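Local coordinates for putative aminopeptidase (Leishmania major, PDB 5NTH), which probably cleaves amino acids from the N-termini of peptides as a manganese-dependent M17 leucyl aminopeptidase, and is here bound to actinonin, at residues A[6-11]-A[16-21]; A[23-28]-A[233-238]; A[54-59]-A[99-104]; A[118-123]-A[141-146]; A[457-462]-A[488-493]. All blocks are in the same frame, centred on the assembly; numbering follows the deposited sequence.

Contact 1 (A[6-11]-A[16-21])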
# COMPACT_ATOMS: atom_id res chain seq x y z
N ARG A 6 -27.06 25.70 27.12
CA ARG A 6 -26.32 24.66 26.39
C ARG A 6 -25.10 24.05 27.12
O ARG A 6 -24.17 24.77 27.47
CB ARG A 6 -25.83 25.23 25.05
CG ARG A 6 -25.62 24.14 24.03
CD ARG A 6 -25.05 24.67 22.74
NE ARG A 6 -25.99 25.54 22.04
CZ ARG A 6 -25.94 26.86 22.01
NH1 ARG A 6 -24.96 27.53 22.61
NH2 ARG A 6 -26.86 27.52 21.35
N PRO A 7 -25.12 22.71 27.32
CA PRO A 7 -23.95 22.02 27.86
C PRO A 7 -22.99 21.60 26.73
O PRO A 7 -22.95 20.42 26.35
CB PRO A 7 -24.56 20.80 28.58
CG PRO A 7 -25.79 20.49 27.76
CD PRO A 7 -26.27 21.79 27.15
N ARG A 8 -22.26 22.58 26.19
CA ARG A 8 -21.36 22.34 25.04
C ARG A 8 -19.89 22.71 25.30
O ARG A 8 -19.16 21.92 25.92
CB ARG A 8 -21.91 22.98 23.75
CG ARG A 8 -21.33 22.37 22.48
CD ARG A 8 -21.59 23.21 21.24
NE ARG A 8 -20.38 23.85 20.70
CZ ARG A 8 -19.69 23.43 19.64
NH1 ARG A 8 -20.03 22.35 18.94
NH2 ARG A 8 -18.63 24.13 19.24
N SER A 9 -19.44 23.88 24.84
CA SER A 9 -18.04 24.31 25.03
C SER A 9 -17.89 25.18 26.27
O SER A 9 -18.86 25.68 26.85
CB SER A 9 -17.45 25.00 23.77
OG SER A 9 -17.52 26.42 23.82
N ASN A 10 -16.61 25.36 26.63
CA ASN A 10 -16.14 26.15 27.77
C ASN A 10 -15.93 27.66 27.41
O ASN A 10 -15.13 28.34 28.04
CB ASN A 10 -14.80 25.53 28.21
CG ASN A 10 -14.60 25.56 29.71
OD1 ASN A 10 -15.32 24.90 30.46
ND2 ASN A 10 -13.58 26.30 30.16
N SER A 11 -16.67 28.16 26.41
CA SER A 11 -16.32 29.40 25.69
C SER A 11 -17.53 30.26 25.24
O SER A 11 -18.38 29.83 24.47
CB SER A 11 -15.46 29.06 24.47
OG SER A 11 -15.46 30.11 23.50
N THR A 16 -21.77 31.70 21.56
CA THR A 16 -22.60 32.79 21.02
C THR A 16 -22.83 32.54 19.54
O THR A 16 -23.94 32.71 19.06
CB THR A 16 -21.94 34.18 21.25
OG1 THR A 16 -22.24 34.63 22.58
CG2 THR A 16 -22.44 35.26 20.25
N ALA A 17 -21.79 32.13 18.83
CA ALA A 17 -21.93 31.83 17.40
C ALA A 17 -22.73 30.57 17.12
O ALA A 17 -23.37 30.51 16.07
CB ALA A 17 -20.56 31.74 16.72
N VAL A 18 -22.71 29.56 17.99
CA VAL A 18 -23.55 28.36 17.78
C VAL A 18 -25.01 28.75 17.95
O VAL A 18 -25.86 28.25 17.21
CB VAL A 18 -23.20 27.10 18.65
CG1 VAL A 18 -21.77 26.59 18.44
CG2 VAL A 18 -23.40 27.37 20.11
N SER A 19 -25.30 29.65 18.90
CA SER A 19 -26.70 30.13 19.13
C SER A 19 -27.31 30.78 17.89
O SER A 19 -28.49 30.60 17.60
CB SER A 19 -26.79 31.08 20.34
OG SER A 19 -26.78 30.36 21.58
N ALA A 20 -26.47 31.49 17.15
CA ALA A 20 -26.84 32.07 15.85
C ALA A 20 -26.97 31.03 14.76
O ALA A 20 -27.89 31.12 13.95
CB ALA A 20 -25.83 33.13 15.42
N TYR A 21 -26.05 30.07 14.72
CA TYR A 21 -26.16 28.96 13.77
C TYR A 21 -27.46 28.19 13.98
O TYR A 21 -28.13 27.79 13.01
CB TYR A 21 -24.98 27.98 13.88
CG TYR A 21 -25.17 26.80 12.98
CD1 TYR A 21 -24.85 26.87 11.62
CD2 TYR A 21 -25.76 25.65 13.46
CE1 TYR A 21 -25.08 25.79 10.78
CE2 TYR A 21 -26.00 24.55 12.63
CZ TYR A 21 -25.64 24.63 11.30
OH TYR A 21 -25.89 23.54 10.51
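The hydroxyl of Ser19 has two polar partners: Arg6 NH2 donates to its OG at 2.9 Å along an almost straight N-H...O line of 170°, and Ser2 OG is hydrogen-bonded to the same oxygen. The arrangement is an N-terminal arm folded back over its own helix, 12-26. The arm bends through an inverse gamma turn centred on Pro7 and ends at Ser11, the N-cap of that helix. Ser19 OG lies at the edge of the Arg6 guanidinium, only 6° out of its plane, which suits a direct N-H donation. Over one face of the same group sits Val18 CG2, offset toward the rim, at a modelled separation that is doubtfully short. Arg6 gets there with its first two torsions extended (chi1 -155°) and a bend at chi3 that swings the guanidinium over the valine. Salt bridges of Arg6 NE to Glu234 and NH1 to Glu15 hold its rotation further and should offset its charge at this largely buried place. The other branch of Val18 serves a second arginine, so each methyl of the valine meets a different guanidinium group. Arg8 is paired through NH1 with Asp228 on the catalytic-domain side and through NH2 with Glu14. The far end of the arm reaches a second subunit, where Asn10 packs on Asp253 and Ser11 on Arg256 of that chain. Arg8 meets Val18 more loosely, over one face of its guanidinium, with NE 3.8 Å from Val18 CG1.

Contact 2 (A[23-28]-A[233-238])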
# COMPACT_ATOMS: atom_id res chain seq x y z
N GLN A 23 -30.27 29.37 15.18
CA GLN A 23 -31.35 30.22 14.62
C GLN A 23 -31.51 30.10 13.13
O GLN A 23 -32.64 30.09 12.62
CB GLN A 23 -31.15 31.70 14.99
CG GLN A 23 -31.42 32.01 16.44
CD GLN A 23 -32.59 31.22 16.95
OE1 GLN A 23 -32.44 30.29 17.76
NE2 GLN A 23 -33.77 31.53 16.42
N THR A 24 -30.39 30.03 12.42
CA THR A 24 -30.47 30.00 10.96
C THR A 24 -31.10 28.69 10.54
O THR A 24 -31.82 28.64 9.54
CB THR A 24 -29.09 30.13 10.30
OG1 THR A 24 -28.31 28.98 10.63
CG2 THR A 24 -28.37 31.41 10.77
N CYS A 25 -30.84 27.66 11.33
CA CYS A 25 -31.43 26.34 11.15
C CYS A 25 -32.89 26.20 11.59
O CYS A 25 -33.69 25.56 10.91
CB CYS A 25 -30.56 25.30 11.86
SG CYS A 25 -29.05 24.92 10.97
N THR A 26 -33.24 26.77 12.74
CA THR A 26 -34.61 26.68 13.25
C THR A 26 -35.62 27.59 12.53
O THR A 26 -36.77 27.24 12.48
CB THR A 26 -34.71 26.89 14.77
OG1 THR A 26 -34.41 28.24 15.12
CG2 THR A 26 -33.76 25.95 15.53
N ASN A 27 -35.21 28.73 11.99
CA ASN A 27 -36.12 29.55 11.17
C ASN A 27 -35.91 29.41 9.67
O ASN A 27 -36.40 30.23 8.89
CB ASN A 27 -35.97 31.03 11.53
CG ASN A 27 -36.11 31.28 13.01
OD1 ASN A 27 -35.16 31.73 13.66
ND2 ASN A 27 -37.30 30.98 13.56
N PHE A 28 -35.20 28.37 9.25
CA PHE A 28 -34.83 28.24 7.85
C PHE A 28 -36.02 28.31 6.91
O PHE A 28 -37.03 27.68 7.15
CB PHE A 28 -34.10 26.92 7.63
CG PHE A 28 -33.46 26.82 6.31
CD1 PHE A 28 -32.21 27.32 6.11
CD2 PHE A 28 -34.14 26.28 5.25
CE1 PHE A 28 -31.62 27.25 4.87
CE2 PHE A 28 -33.58 26.20 4.00
CZ PHE A 28 -32.31 26.70 3.81
N ALA A 233 -29.13 18.17 18.38
CA ALA A 233 -30.25 17.91 19.31
C ALA A 233 -31.06 19.16 19.72
O ALA A 233 -32.29 19.11 19.86
CB ALA A 233 -29.74 17.23 20.56
N GLU A 234 -30.37 20.26 19.95
CA GLU A 234 -31.06 21.49 20.27
C GLU A 234 -31.99 21.94 19.10
O GLU A 234 -33.07 22.51 19.33
CB GLU A 234 -30.02 22.55 20.59
CG GLU A 234 -30.57 23.78 21.27
CD GLU A 234 -29.50 24.83 21.40
OE1 GLU A 234 -28.48 24.58 22.11
OE2 GLU A 234 -29.65 25.89 20.76
N ILE A 235 -31.56 21.65 17.88
CA ILE A 235 -32.27 22.01 16.69
C ILE A 235 -33.53 21.18 16.64
O ILE A 235 -34.64 21.72 16.49
CB ILE A 235 -31.42 21.82 15.40
CG1 ILE A 235 -30.41 22.96 15.24
CG2 ILE A 235 -32.29 21.84 14.15
CD1 ILE A 235 -29.39 22.77 14.13
N ALA A 236 -33.36 19.87 16.78
CA ALA A 236 -34.47 18.93 16.81
C ALA A 236 -35.51 19.31 17.86
O ALA A 236 -36.71 19.28 17.57
CB ALA A 236 -33.97 17.51 17.04
N ALA A 237 -35.07 19.71 19.05
CA ALA A 237 -35.98 20.25 20.06
C ALA A 237 -36.81 21.46 19.55
O ALA A 237 -38.04 21.41 19.60
CB ALA A 237 -35.23 20.63 21.32
N ALA A 238 -36.17 22.49 19.01
CA ALA A 238 -36.91 23.65 18.49
C ALA A 238 -37.96 23.24 17.45
O ALA A 238 -39.07 23.75 17.45
CB ALA A 238 -35.96 24.72 17.92
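Cys25, in the last turn of helix 12-26, meets the neighbouring helix first: its CB lies 3.6 Å from Ile235 CD1, and its SG is 3.8 Å from the same methyl. Ile235 reaches across with an extended chain (chi2 172°), which rests its terminal methyl on the cysteine. Ile235 is also packed by Tyr21, one turn earlier, and by Leu219 of helix 203-221. The carbonyl oxygen of Cys25 is hydrogen-bonded to Tyr239 OH, a polar tie to helix 229-243 just past the apolar patch. Thr26 comes next and brings the backbones closest, its CA being 6.3 Å from that of Ile235. With chi1 at 68° its OG1 sits between the backbone N and the carbonyl carbon, and the methyl rather than the hydroxyl is presented to the other helix. Thr26 CG2 touches Ala238 CB at 3.5 Å and passes 4.4 Å from Ile235 CA. Only a methyl stands on Ala238, which allows this near approach. Asn27 then leaves helical geometry, and the chain turns away through Phe28, whose ring is taken up by residues outside the pair, among them Gln214 and Met175. On its far side helix 229-243 lies against the large sheet, Ala236 packing on Val277 of strand 275-282. Methyl-to-methyl and methyl-to-cysteine packing joins the end of an N-terminal helix to a sheet-covering one, an outer helical layer over the alpha/beta catalytic domain of an M17 aminopeptidase.

Contact 3 (A[54-59]-A[99-104])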
# COMPACT_ATOMS: atom_id res chain seq x y z
N GLU A 54 -38.86 18.63 -27.76
CA GLU A 54 -40.23 18.80 -28.31
C GLU A 54 -40.92 20.02 -27.67
O GLU A 54 -41.39 20.90 -28.38
CB GLU A 54 -41.12 17.56 -28.08
N GLN A 55 -40.94 20.06 -26.34
CA GLN A 55 -41.74 21.04 -25.61
C GLN A 55 -41.15 22.43 -25.79
O GLN A 55 -41.89 23.41 -25.91
CB GLN A 55 -41.88 20.67 -24.12
N LEU A 56 -39.82 22.53 -25.85
CA LEU A 56 -39.18 23.82 -26.08
C LEU A 56 -39.50 24.43 -27.43
O LEU A 56 -39.58 25.65 -27.52
CB LEU A 56 -37.66 23.73 -25.93
CG LEU A 56 -37.10 23.54 -24.52
CD1 LEU A 56 -35.60 23.70 -24.59
CD2 LEU A 56 -37.67 24.49 -23.48
N ARG A 57 -39.66 23.60 -28.45
CA ARG A 57 -39.88 24.10 -29.83
C ARG A 57 -41.35 24.35 -30.20
O ARG A 57 -41.65 24.88 -31.29
CB ARG A 57 -39.26 23.14 -30.84
CG ARG A 57 -37.80 23.46 -31.02
CD ARG A 57 -37.07 22.38 -31.76
NE ARG A 57 -35.72 22.85 -32.02
CZ ARG A 57 -34.73 22.11 -32.52
NH1 ARG A 57 -34.91 20.82 -32.83
NH2 ARG A 57 -33.53 22.69 -32.70
N ASP A 58 -42.23 23.98 -29.27
CA ASP A 58 -43.65 24.26 -29.36
C ASP A 58 -43.93 25.76 -29.48
O ASP A 58 -43.19 26.59 -28.92
CB ASP A 58 -44.36 23.72 -28.12
CG ASP A 58 -45.83 23.48 -28.35
OD1 ASP A 58 -46.45 24.09 -29.25
OD2 ASP A 58 -46.39 22.65 -27.60
N ASN A 59 -45.01 26.08 -30.19
CA ASN A 59 -45.50 27.46 -30.37
C ASN A 59 -46.19 28.02 -29.14
O ASN A 59 -46.35 29.23 -29.00
CB ASN A 59 -46.48 27.55 -31.54
CG ASN A 59 -45.92 26.94 -32.82
OD1 ASN A 59 -44.78 27.21 -33.21
ND2 ASN A 59 -46.72 26.11 -33.47
N VAL A 99 -30.74 35.23 -20.63
CA VAL A 99 -31.54 34.06 -20.90
C VAL A 99 -30.68 32.85 -21.24
O VAL A 99 -29.88 32.87 -22.20
CB VAL A 99 -32.50 34.30 -22.08
CG1 VAL A 99 -33.50 33.16 -22.18
CG2 VAL A 99 -33.22 35.62 -21.87
N MET A 100 -30.88 31.78 -20.47
CA MET A 100 -30.20 30.53 -20.73
C MET A 100 -31.27 29.49 -21.06
O MET A 100 -32.34 29.44 -20.45
CB MET A 100 -29.28 30.17 -19.53
CG MET A 100 -28.82 28.72 -19.48
SD MET A 100 -27.50 28.28 -18.29
CE MET A 100 -27.79 26.50 -18.08
N VAL A 101 -30.98 28.70 -22.08
CA VAL A 101 -31.93 27.78 -22.64
C VAL A 101 -31.30 26.40 -22.69
O VAL A 101 -30.31 26.22 -23.41
CB VAL A 101 -32.28 28.18 -24.06
CG1 VAL A 101 -33.02 27.05 -24.79
CG2 VAL A 101 -33.12 29.44 -24.05
N THR A 102 -31.92 25.43 -21.99
CA THR A 102 -31.35 24.09 -21.86
C THR A 102 -32.34 23.00 -22.19
O THR A 102 -33.38 22.85 -21.56
CB THR A 102 -30.75 23.86 -20.44
OG1 THR A 102 -29.75 24.85 -20.17
CG2 THR A 102 -30.09 22.50 -20.34
N ALA A 103 -31.97 22.19 -23.18
CA ALA A 103 -32.72 21.01 -23.53
C ALA A 103 -32.29 19.82 -22.66
O ALA A 103 -31.09 19.54 -22.48
CB ALA A 103 -32.50 20.68 -24.98
N LEU A 104 -33.30 19.13 -22.13
CA LEU A 104 -33.08 17.92 -21.39
C LEU A 104 -32.67 16.86 -22.39
O LEU A 104 -32.83 17.04 -23.59
CB LEU A 104 -34.34 17.49 -20.66
CG LEU A 104 -34.93 18.51 -19.67
CD1 LEU A 104 -36.35 18.10 -19.24
CD2 LEU A 104 -34.03 18.78 -18.46
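Leu56 lays one branch, CD1, across the backbone and the Val101 and Ala103 side chains of strand 97-103, touching three successive residues with the same methyl. Leu56 CD1 stands 3.9 Å from Thr102 O. The nearest side-chain atom to it is Val101 CG1, at 4.2 Å, with Ala103 CB only slightly farther. These are ordinary van der Waals distances, none of them compressed. The leucine CG stands anti to the carbonyl carbon (chi1 -72°), and chi2 of -171° stretches the chain on to CD1, so a single methyl projects from the short helix 53-57 onto the strand. The strand shows its usual alternation: Val101 turns its side chain to the helix, whereas Thr102 points to the opposite side of the sheet. There the Thr102 methyl meets Ala123 of helix 117-127 and its OG1 is hydrogen-bonded to Thr83 OG1. The setting, a mixed sheet with helices on both faces, is consistent with the macro-like fold of the N-terminal domain. Strand 97-103 runs inside it, paired on one side with strand 46-51 and on the other with strand 83-88. Helix 53-57 directly follows strand 46-51, and Leu56 also packs on Leu49 of that strand, so it spans two neighbouring strands. Val78 lies against Val101 and Ala103, and Leu75 against Val101, extending the apolar cover along this face. The attraction across the contact is therefore dispersion and water exclusion, with no directional bond to fix the leucine, and its position depends on the shape of the surrounding hydrophobic surface.

Contact 4 (A[118-123]-A[141-146])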
# COMPACT_ATOMS: atom_id res chain seq x y z
N ASP A 118 -32.36 15.17 -12.83
CA ASP A 118 -30.91 15.33 -12.78
C ASP A 118 -30.41 16.44 -13.69
O ASP A 118 -29.59 17.26 -13.30
CB ASP A 118 -30.15 14.01 -13.07
CG ASP A 118 -30.76 13.19 -14.21
OD1 ASP A 118 -31.52 13.73 -15.04
OD2 ASP A 118 -30.49 11.97 -14.25
N SER A 119 -30.88 16.44 -14.92
CA SER A 119 -30.51 17.46 -15.87
C SER A 119 -31.05 18.83 -15.48
O SER A 119 -30.41 19.85 -15.68
CB SER A 119 -30.99 17.03 -17.25
OG SER A 119 -30.34 15.83 -17.61
N MET A 120 -32.24 18.84 -14.88
CA MET A 120 -32.85 20.07 -14.38
C MET A 120 -31.96 20.70 -13.34
O MET A 120 -31.70 21.88 -13.38
CB MET A 120 -34.21 19.81 -13.74
CG MET A 120 -35.32 19.47 -14.72
SD MET A 120 -36.97 19.39 -13.95
CE MET A 120 -37.93 19.12 -15.45
N SER A 121 -31.50 19.88 -12.40
CA SER A 121 -30.54 20.31 -11.39
C SER A 121 -29.21 20.81 -11.99
O SER A 121 -28.70 21.86 -11.58
CB SER A 121 -30.34 19.20 -10.36
OG SER A 121 -31.36 19.28 -9.38
N GLU A 122 -28.65 20.09 -12.96
CA GLU A 122 -27.42 20.54 -13.61
C GLU A 122 -27.65 21.86 -14.31
O GLU A 122 -26.79 22.72 -14.29
CB GLU A 122 -26.87 19.53 -14.61
CG GLU A 122 -26.21 18.29 -13.98
CD GLU A 122 -25.75 17.22 -14.99
OE1 GLU A 122 -25.83 17.46 -16.23
OE2 GLU A 122 -25.30 16.14 -14.54
N ALA A 123 -28.82 22.03 -14.91
CA ALA A 123 -29.09 23.22 -15.69
C ALA A 123 -29.36 24.43 -14.79
O ALA A 123 -28.86 25.55 -15.08
CB ALA A 123 -30.26 22.97 -16.60
N VAL A 141 -39.79 25.88 -16.47
CA VAL A 141 -39.71 24.44 -16.69
C VAL A 141 -40.88 23.89 -17.48
O VAL A 141 -42.02 24.03 -17.09
CB VAL A 141 -39.72 23.69 -15.37
CG1 VAL A 141 -39.33 22.23 -15.61
CG2 VAL A 141 -38.78 24.35 -14.38
N CYS A 142 -40.55 23.23 -18.57
CA CYS A 142 -41.52 22.52 -19.39
C CYS A 142 -41.62 21.04 -18.99
O CYS A 142 -40.97 20.16 -19.59
CB CYS A 142 -41.15 22.67 -20.85
SG CYS A 142 -41.28 24.40 -21.30
N ALA A 143 -42.44 20.80 -17.98
CA ALA A 143 -42.65 19.47 -17.45
C ALA A 143 -44.12 19.23 -17.20
O ALA A 143 -44.81 20.10 -16.64
CB ALA A 143 -41.87 19.27 -16.16
N PRO A 144 -44.59 18.01 -17.56
CA PRO A 144 -46.01 17.67 -17.48
C PRO A 144 -46.49 17.52 -16.04
O PRO A 144 -45.71 17.35 -15.10
CB PRO A 144 -46.10 16.35 -18.23
CG PRO A 144 -44.76 15.73 -18.09
CD PRO A 144 -43.76 16.80 -17.74
N ALA A 145 -47.80 17.63 -15.89
CA ALA A 145 -48.43 17.53 -14.59
C ALA A 145 -48.09 16.15 -14.00
O ALA A 145 -48.10 15.15 -14.72
CB ALA A 145 -49.94 17.70 -14.73
N GLY A 146 -47.77 16.12 -12.71
CA GLY A 146 -47.21 14.93 -12.07
C GLY A 146 -45.73 15.06 -11.71
O GLY A 146 -45.23 14.33 -10.86
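Helix 117-127 passes over the end of strand 137-142 with the CA atoms of Met120 and Val141 8.5 Å apart, a gap that a long side chain has to bridge. Met120 does so: with its chain extended beyond CG (chi2 -172°, chi3 175°), it crosses the valine at about a right angle. Its terminal CE comes closest, 3.4 Å from Val141 CG1, while SD stays 4.0 Å from that methyl. The same CE also reaches Ala143 CB at 4.0 Å, where the chain has left the strand. Val151 of helix 148-156 packs on both Met120 and Val141, and Leu104 lies against the methionine too, so its thioether chain is enclosed by apolar groups. Strand 97-103, this helix and strand 137-142 form a beta-alpha-beta crossover that passes over the intervening parallel strand 46-51, in keeping with the macro-like N-terminal domain. Near its start the helix is polar: Asp118 OD1 receives the N-H of Ser119 at 2.8 Å, bent to 134°, and also pairs with Arg116. Asp118 OD2 is hydrogen-bonded to Asn112 and to Tyr465 of a third subunit. Polar bonds of Asp118 thus mark the helix start, beside another subunit, whereas helix and strand are joined through one methionine methyl, by hydrophobic contact that sets few demands on direction.

Contact 5 (A[457-462]-A[488-493])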
# COMPACT_ATOMS: atom_id res chain seq x y z
N TYR A 457 -32.32 1.86 -6.06
CA TYR A 457 -32.21 0.61 -6.78
C TYR A 457 -32.05 -0.50 -5.78
O TYR A 457 -31.30 -0.33 -4.84
CB TYR A 457 -31.05 0.63 -7.75
CG TYR A 457 -31.20 -0.45 -8.75
CD1 TYR A 457 -31.98 -0.27 -9.87
CD2 TYR A 457 -30.63 -1.70 -8.53
CE1 TYR A 457 -32.16 -1.31 -10.79
CE2 TYR A 457 -30.80 -2.75 -9.43
CZ TYR A 457 -31.57 -2.55 -10.56
OH TYR A 457 -31.72 -3.55 -11.46
N PRO A 458 -32.79 -1.61 -5.98
CA PRO A 458 -32.74 -2.77 -5.11
C PRO A 458 -31.37 -3.39 -4.93
O PRO A 458 -30.65 -3.52 -5.88
CB PRO A 458 -33.64 -3.78 -5.84
CG PRO A 458 -34.63 -2.95 -6.57
CD PRO A 458 -33.78 -1.82 -7.06
N VAL A 459 -31.02 -3.77 -3.72
CA VAL A 459 -29.89 -4.68 -3.56
C VAL A 459 -30.29 -6.00 -2.91
O VAL A 459 -31.24 -6.06 -2.15
CB VAL A 459 -28.70 -4.08 -2.78
CG1 VAL A 459 -28.01 -3.04 -3.64
CG2 VAL A 459 -29.13 -3.54 -1.42
N LEU A 460 -29.49 -7.01 -3.20
CA LEU A 460 -29.73 -8.38 -2.79
C LEU A 460 -30.31 -8.47 -1.37
O LEU A 460 -29.72 -7.96 -0.46
CB LEU A 460 -28.43 -9.16 -2.89
CG LEU A 460 -28.54 -10.66 -2.61
CD1 LEU A 460 -29.47 -11.34 -3.61
CD2 LEU A 460 -27.16 -11.30 -2.60
N TYR A 461 -31.49 -9.08 -1.22
CA TYR A 461 -32.02 -9.42 0.11
C TYR A 461 -31.92 -10.95 0.23
O TYR A 461 -32.57 -11.69 -0.52
CB TYR A 461 -33.46 -8.96 0.29
CG TYR A 461 -34.05 -9.27 1.66
CD1 TYR A 461 -33.89 -8.40 2.72
CD2 TYR A 461 -34.79 -10.44 1.88
CE1 TYR A 461 -34.43 -8.68 3.96
CE2 TYR A 461 -35.31 -10.75 3.13
CZ TYR A 461 -35.13 -9.87 4.15
OH TYR A 461 -35.65 -10.17 5.33
N CYS A 462 -31.09 -11.41 1.17
CA CYS A 462 -30.80 -12.82 1.30
C CYS A 462 -30.19 -13.12 2.66
O CYS A 462 -29.04 -13.51 2.73
CB CYS A 462 -29.88 -13.29 0.17
SG CYS A 462 -29.88 -15.08 0.01
N GLY A 488 -21.89 -6.14 0.07
CA GLY A 488 -21.58 -5.30 1.19
C GLY A 488 -22.69 -4.41 1.66
O GLY A 488 -22.84 -4.23 2.87
N SER A 489 -23.47 -3.83 0.74
CA SER A 489 -24.59 -2.98 1.15
C SER A 489 -25.70 -3.78 1.79
O SER A 489 -26.27 -3.30 2.76
CB SER A 489 -25.17 -2.06 0.05
OG SER A 489 -26.11 -1.15 0.64
N SER A 490 -26.00 -4.96 1.28
CA SER A 490 -27.04 -5.80 1.90
C SER A 490 -26.63 -6.21 3.30
O SER A 490 -27.44 -6.20 4.22
CB SER A 490 -27.31 -7.04 1.10
OG SER A 490 -27.16 -6.82 -0.29
N CYS A 491 -25.37 -6.59 3.46
CA CYS A 491 -24.86 -7.00 4.76
C CYS A 491 -25.07 -5.87 5.80
O CYS A 491 -25.37 -6.12 6.96
CB CYS A 491 -23.38 -7.49 4.65
SG CYS A 491 -23.13 -9.11 3.81
N GLY A 492 -24.93 -4.63 5.35
CA GLY A 492 -25.17 -3.51 6.22
C GLY A 492 -26.61 -3.44 6.65
O GLY A 492 -26.91 -3.21 7.81
N GLY A 493 -27.52 -3.66 5.72
CA GLY A 493 -28.94 -3.71 6.05
C GLY A 493 -29.33 -4.85 6.96
O GLY A 493 -30.10 -4.67 7.89
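The close part of this contact is Ser490 on Leu460: the serine OG lies 2.8 Å from the carbonyl O of Leu460. Serine chi1 of -33° is well off a staggered value, and the exact rotation of the hydroxyl is uncertain. Leu460 CB also stands 3.7 Å from Ser490 OG. The Val459 side is looser, with CG2 4.0 Å from Ser490 OG and 4.4 Å from Ser489 OG, and Tyr435 fills in against both Val459 and Ser490. Ser489 turns its hydroxyl to Asp512 OD2 and lies about 9 Å from the bound actinonin, side chain to ligand. The outer side of 457-462 meets a third subunit: Leu460 packs on Thr427 of that chain, and Tyr461 O is hydrogen-bonded to its Thr111 OG1. The contact thus sets the loop after strand 456-458, outermost of the catalytic domain's large sheet within this chain, against the first turn of helix 488-497, between active site and subunit interface. Its chemistry is mixed: a buried hydroxyl is brought close to a backbone carbonyl, while the valine methyl covers the serine hydroxyls at van der Waals distance.

Contacts 1 and 2 share helix 12-26 and touch each other through one salt bridge and one apolar contact; both are only partly buried. Contact 1 is rich in charge, contact 2 nearly all methyl. Contacts 3 and 4 are buried, lie 11 Å apart between centres and serve the same N-terminal sheet, helix 53-57 and helix 117-127 packing on strands of it through a leucine and a methionine methyl. Contact 5, also buried, has both segments in the catalytic domain, about 13 Å from contact 4 at the nearest atoms, and mixes a serine hydroxyl with apolar cover beside a subunit interface.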